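Local coordinates for protein type III effector HopU1 (Pseudomonas syringae pv. tomato, PDB 3U0J) that probably transfers ADP-ribose from NAD+ to arginine side chains of target proteins, acting as a type III effector against plant immunity, at residues F61-I65 with D66-D70; I112-P115 with L116-V120. All blocks are in the same frame, centred on the assembly; numbering follows the deposited sequence.

Both contacts are the first turns of helices entered from a loop: contact 1 opens helix 65-71 and contact 2 opens helix 116-126. Along the chain they come in series, and in space they stay apart, with centres about 17 Å and nearest atoms about 9 Å from each other. Helix 89-99 is a shared neighbour: L63, L68 and M69 of contact 1 and Y117 and V120 of contact 2 pack on it. The start differs: S64 and D67 form a side-chain capping box in contact 1, whereas P115 in contact 2 offers only its carbonyl oxygen, and a water ties T114 to E119. The centre of contact 1 lies about 20 Å from the centre of the chain, that of contact 2 about 13 Å.

Contact 1: F61-I65 with D66-D70; sequences FGLSI and DDLMD
A capping box formed by S64 and D67 starts helix 65-71. D67 OD2 takes the backbone N-H of S64 at 3.0 Å in a nearly straight bond (165° at the hydrogen); the N-H reaches OD2 from the anti side of the carboxylate, about 32° out of its plane. In return S64 OG accepts from D67 N, a weak bond of 3.3 Å, and OG also donates weakly to the same OD2. A chi1 of 63° places S64 OG between its backbone N and carbonyl carbon, in line with the N-H of D67. S64 is the N-cap, and from it the i to i+4 bonding of the helix begins: L68 N bonds to S64 O at 2.8 Å and M69 N to I65 O at 2.7 Å. On the flank of the box, L63 CD2 lies 3.7 Å from D67 CB, while L63 CD1 meets L68 CD2 at 3.8 Å, the two leucines crossing at about a right angle. I65 and M69 run side by side in the same direction, CG1 against CG at 4.0 Å. Beyond this turn I65 packs on helix 41-52, whose Y48 hydroxyl is hydrogen-bonded to D66 OD1; L63 and L68 reach helix 89-99 through Y96 and S93.

Contact 2: I112-P115 with L116-V120; sequences IGTP and LYREV
P115 and Y117 meet at the N-terminus of helix 116-126, where P115 occupies the N-cap position. P115 CB approaches the tyrosine ring obliquely, 3.8 Å from CE2 and slightly farther from CD2. Y117 holds CG between its backbone N and carbonyl carbon (chi1 74°), a torsion that swings the ring back toward the proline. R118 borders the same ring: its CB lies over one face, displaced toward the rim, and its chain, bent at chi3 (-67°), returns so that Y117 CE1 stands 3.8 Å above the guanidinium plane. T114 comes to R118 from the loop, crossing its side chain at about a right angle, with the methyl CG2 4.0 Å from R118 CB and almost as near to CD. At the backbone, P115 O begins the helical bonding: E119 N donates to it at 3.1 Å and 164°, and R118 N adds a weak, strongly bent bond. Around the turn, L116 packs on H147 of helix 145-162, and Y117 touches H98 of helix 89-99. E119 is extended beyond CG, which carries its carboxylate back alongside the loop; there OE1 is hydrogen-bonded to S105 OG, and T114 O is bonded to S104 OG. One water joins the two acceptors, donating to T114 O at 2.7 Å and to E119 OE1 at 2.5 Å.

Contact 1: F61-I65 with D66-D70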
loop_
_atom_site.group_PDB
_atom_site.type_symbol
_atom_site.label_atom_id
_atom_site.label_comp_id
_atom_site.label_asym_id
_atom_site.label_seq_id
_atom_site.Cartn_x
_atom_site.Cartn_y
_atom_site.Cartn_z
ATOM N N PHE A 61 14.560 -5.559 15.535
ATOM C CA PHE A 61 15.581 -4.558 15.262
ATOM C C PHE A 61 14.970 -3.343 14.535
ATOM O O PHE A 61 15.005 -3.239 13.304
ATOM C CB PHE A 61 16.756 -5.147 14.478
ATOM C CG PHE A 61 17.936 -4.233 14.415
ATOM C CD1 PHE A 61 18.775 -4.093 15.523
ATOM C CD2 PHE A 61 18.190 -3.485 13.271
ATOM C CE1 PHE A 61 19.866 -3.235 15.493
ATOM C CE2 PHE A 61 19.277 -2.620 13.226
ATOM C CZ PHE A 61 20.121 -2.494 14.349
ATOM N N GLY A 62 14.410 -2.429 15.316
ATOM C CA GLY A 62 13.598 -1.364 14.773
ATOM C C GLY A 62 14.381 -0.172 14.291
ATOM O O GLY A 62 15.422 0.152 14.853
ATOM N N LEU A 63 13.870 0.476 13.247
ATOM C CA LEU A 63 14.484 1.657 12.671
ATOM C C LEU A 63 13.633 2.874 12.920
ATOM O O LEU A 63 12.476 2.898 12.498
ATOM C CB LEU A 63 14.617 1.490 11.167
ATOM C CG LEU A 63 15.658 0.463 10.739
ATOM C CD1 LEU A 63 15.774 0.442 9.221
ATOM C CD2 LEU A 63 17.000 0.778 11.386
ATOM N N SER A 64 14.198 3.892 13.571
ATOM C CA SER A 64 13.467 5.132 13.803
ATOM C C SER A 64 13.462 6.014 12.559
ATOM O O SER A 64 14.124 5.730 11.557
ATOM C CB SER A 64 14.062 5.905 14.972
ATOM O OG SER A 64 15.395 6.296 14.686
ATOM N N ILE A 65 12.704 7.093 12.618
ATOM C CA ILE A 65 12.650 7.965 11.475
ATOM C C ILE A 65 14.058 8.491 11.189
ATOM O O ILE A 65 14.432 8.665 10.040
ATOM C CB ILE A 65 11.618 9.106 11.667
ATOM C CG1 ILE A 65 11.454 9.920 10.380
ATOM C CG2 ILE A 65 12.020 10.011 12.812
ATOM C CD1 ILE A 65 11.223 9.085 9.126
ATOM N N ASP A 66 14.848 8.730 12.231
ATOM C CA ASP A 66 16.208 9.212 12.013
ATOM C C ASP A 66 17.018 8.126 11.306
ATOM O O ASP A 66 17.658 8.384 10.293
ATOM C CB ASP A 66 16.878 9.633 13.318
ATOM C CG ASP A 66 16.296 10.913 13.893
ATOM O OD1 ASP A 66 15.674 11.680 13.123
ATOM O OD2 ASP A 66 16.464 11.154 15.113
ATOM N N ASP A 67 16.981 6.906 11.825
ATOM C CA ASP A 67 17.594 5.793 11.118
ATOM C C ASP A 67 17.130 5.707 9.657
ATOM O O ASP A 67 17.919 5.400 8.763
ATOM C CB ASP A 67 17.287 4.476 11.823
ATOM C CG ASP A 67 17.820 4.429 13.231
ATOM O OD1 ASP A 67 18.880 5.053 13.493
ATOM O OD2 ASP A 67 17.176 3.750 14.071
ATOM N N LEU A 68 15.853 5.954 9.401
ATOM C CA LEU A 68 15.371 5.856 8.028
ATOM C C LEU A 68 15.851 7.027 7.189
ATOM O O LEU A 68 16.309 6.843 6.051
ATOM C CB LEU A 68 13.855 5.775 7.981
ATOM C CG LEU A 68 13.333 4.443 8.498
ATOM C CD1 LEU A 68 11.823 4.480 8.518
ATOM C CD2 LEU A 68 13.870 3.290 7.653
ATOM N N MET A 69 15.745 8.225 7.765
ATOM C CA MET A 69 16.141 9.463 7.102
ATOM C C MET A 69 17.590 9.317 6.695
ATOM O O MET A 69 18.072 9.945 5.748
ATOM C CB MET A 69 15.963 10.652 8.039
ATOM C CG MET A 69 14.515 11.121 8.167
ATOM S SD MET A 69 13.997 12.170 6.825
ATOM C CE MET A 69 13.143 11.004 5.881
ATOM N N ASP A 70 18.282 8.442 7.397
ATOM C CA ASP A 70 19.680 8.271 7.137
ATOM C C ASP A 70 19.899 7.256 6.008
ATOM O O ASP A 70 20.604 7.522 5.044
ATOM C CB ASP A 70 20.378 7.855 8.411
ATOM C CG ASP A 70 21.852 7.974 8.294
ATOM O OD1 ASP A 70 22.304 9.116 8.018
ATOM O OD2 ASP A 70 22.548 6.937 8.448
#

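Contact 2: I112-P115 with L116-V120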
loop_
_atom_site.group_PDB
_atom_site.type_symbol
_atom_site.label_atom_id
_atom_site.label_comp_id
_atom_site.label_asym_id
_atom_site.label_seq_id
_atom_site.Cartn_x
_atom_site.Cartn_y
_atom_site.Cartn_z
ATOM N N ILE A 112 3.765 -2.217 20.846
ATOM C CA ILE A 112 3.137 -1.345 19.875
ATOM C C ILE A 112 1.690 -1.758 19.640
ATOM O O ILE A 112 1.346 -2.955 19.690
ATOM C CB ILE A 112 3.839 -1.431 18.528
ATOM C CG1 ILE A 112 3.889 -2.878 18.055
ATOM C CG2 ILE A 112 5.251 -0.866 18.601
ATOM C CD1 ILE A 112 4.294 -2.984 16.608
ATOM N N GLY A 113 0.851 -0.767 19.365
ATOM C CA GLY A 113 -0.544 -1.002 19.049
ATOM C C GLY A 113 -0.781 -1.627 17.689
ATOM O O GLY A 113 -0.015 -2.461 17.225
ATOM N N THR A 114 -1.876 -1.223 17.062
ATOM C CA THR A 114 -2.219 -1.651 15.715
ATOM C C THR A 114 -1.202 -1.021 14.752
ATOM O O THR A 114 -0.918 0.167 14.844
ATOM C CB THR A 114 -3.647 -1.168 15.358
ATOM O OG1 THR A 114 -4.591 -1.665 16.314
ATOM C CG2 THR A 114 -4.056 -1.587 13.943
ATOM N N PRO A 115 -0.649 -1.816 13.828
ATOM C CA PRO A 115 0.360 -1.339 12.871
ATOM C C PRO A 115 -0.124 -0.165 12.026
ATOM O O PRO A 115 -1.293 -0.106 11.639
ATOM C CB PRO A 115 0.594 -2.551 11.964
ATOM C CG PRO A 115 0.183 -3.710 12.770
ATOM C CD PRO A 115 -0.939 -3.247 13.662
ATOM N N LEU A 116 0.790 0.750 11.724
ATOM C CA LEU A 116 0.470 1.960 10.984
ATOM C C LEU A 116 -0.356 1.724 9.696
ATOM O O LEU A 116 -1.372 2.395 9.464
ATOM C CB LEU A 116 1.756 2.728 10.670
ATOM C CG LEU A 116 1.563 4.049 9.929
ATOM C CD1 LEU A 116 1.007 5.090 10.826
ATOM C CD2 LEU A 116 2.873 4.522 9.401
ATOM N N TYR A 117 0.069 0.780 8.865
ATOM C CA TYR A 117 -0.578 0.604 7.575
ATOM C C TYR A 117 -2.025 0.208 7.771
ATOM O O TYR A 117 -2.902 0.585 6.983
ATOM C CB TYR A 117 0.138 -0.444 6.713
ATOM C CG TYR A 117 -0.083 -1.885 7.148
ATOM C CD1 TYR A 117 -1.180 -2.606 6.706
ATOM C CD2 TYR A 117 0.820 -2.523 7.985
ATOM C CE1 TYR A 117 -1.378 -3.911 7.090
ATOM C CE2 TYR A 117 0.630 -3.823 8.379
ATOM C CZ TYR A 117 -0.470 -4.511 7.929
ATOM O OH TYR A 117 -0.655 -5.810 8.329
ATOM N N ARG A 118 -2.287 -0.557 8.824
ATOM C CA ARG A 118 -3.659 -0.970 9.065
ATOM C C ARG A 118 -4.539 0.161 9.577
ATOM O O ARG A 118 -5.665 0.300 9.152
ATOM C CB ARG A 118 -3.717 -2.148 10.029
ATOM C CG ARG A 118 -5.057 -2.860 10.027
ATOM C CD ARG A 118 -4.955 -4.086 10.867
ATOM N NE ARG A 118 -4.057 -5.087 10.295
ATOM C CZ ARG A 118 -4.343 -5.788 9.201
ATOM N NH1 ARG A 118 -5.483 -5.557 8.541
ATOM N NH2 ARG A 118 -3.489 -6.707 8.756
ATOM N N GLU A 119 -4.018 0.971 10.489
ATOM C CA GLU A 119 -4.786 2.089 11.010
ATOM C C GLU A 119 -5.111 3.043 9.874
ATOM O O GLU A 119 -6.232 3.542 9.775
ATOM C CB GLU A 119 -4.017 2.807 12.114
ATOM C CG GLU A 119 -4.726 4.018 12.687
ATOM C CD GLU A 119 -3.970 4.653 13.845
ATOM O OE1 GLU A 119 -2.848 4.190 14.159
ATOM O OE2 GLU A 119 -4.509 5.618 14.451
ATOM N N VAL A 120 -4.130 3.270 8.997
ATOM C CA VAL A 120 -4.287 4.200 7.879
ATOM C C VAL A 120 -5.245 3.664 6.832
ATOM O O VAL A 120 -6.191 4.338 6.449
ATOM C CB VAL A 120 -2.928 4.551 7.236
ATOM C CG1 VAL A 120 -3.127 5.178 5.859
ATOM C CG2 VAL A 120 -2.160 5.488 8.142
HETATM O O HOH W 1 -0.782 2.726 14.071
#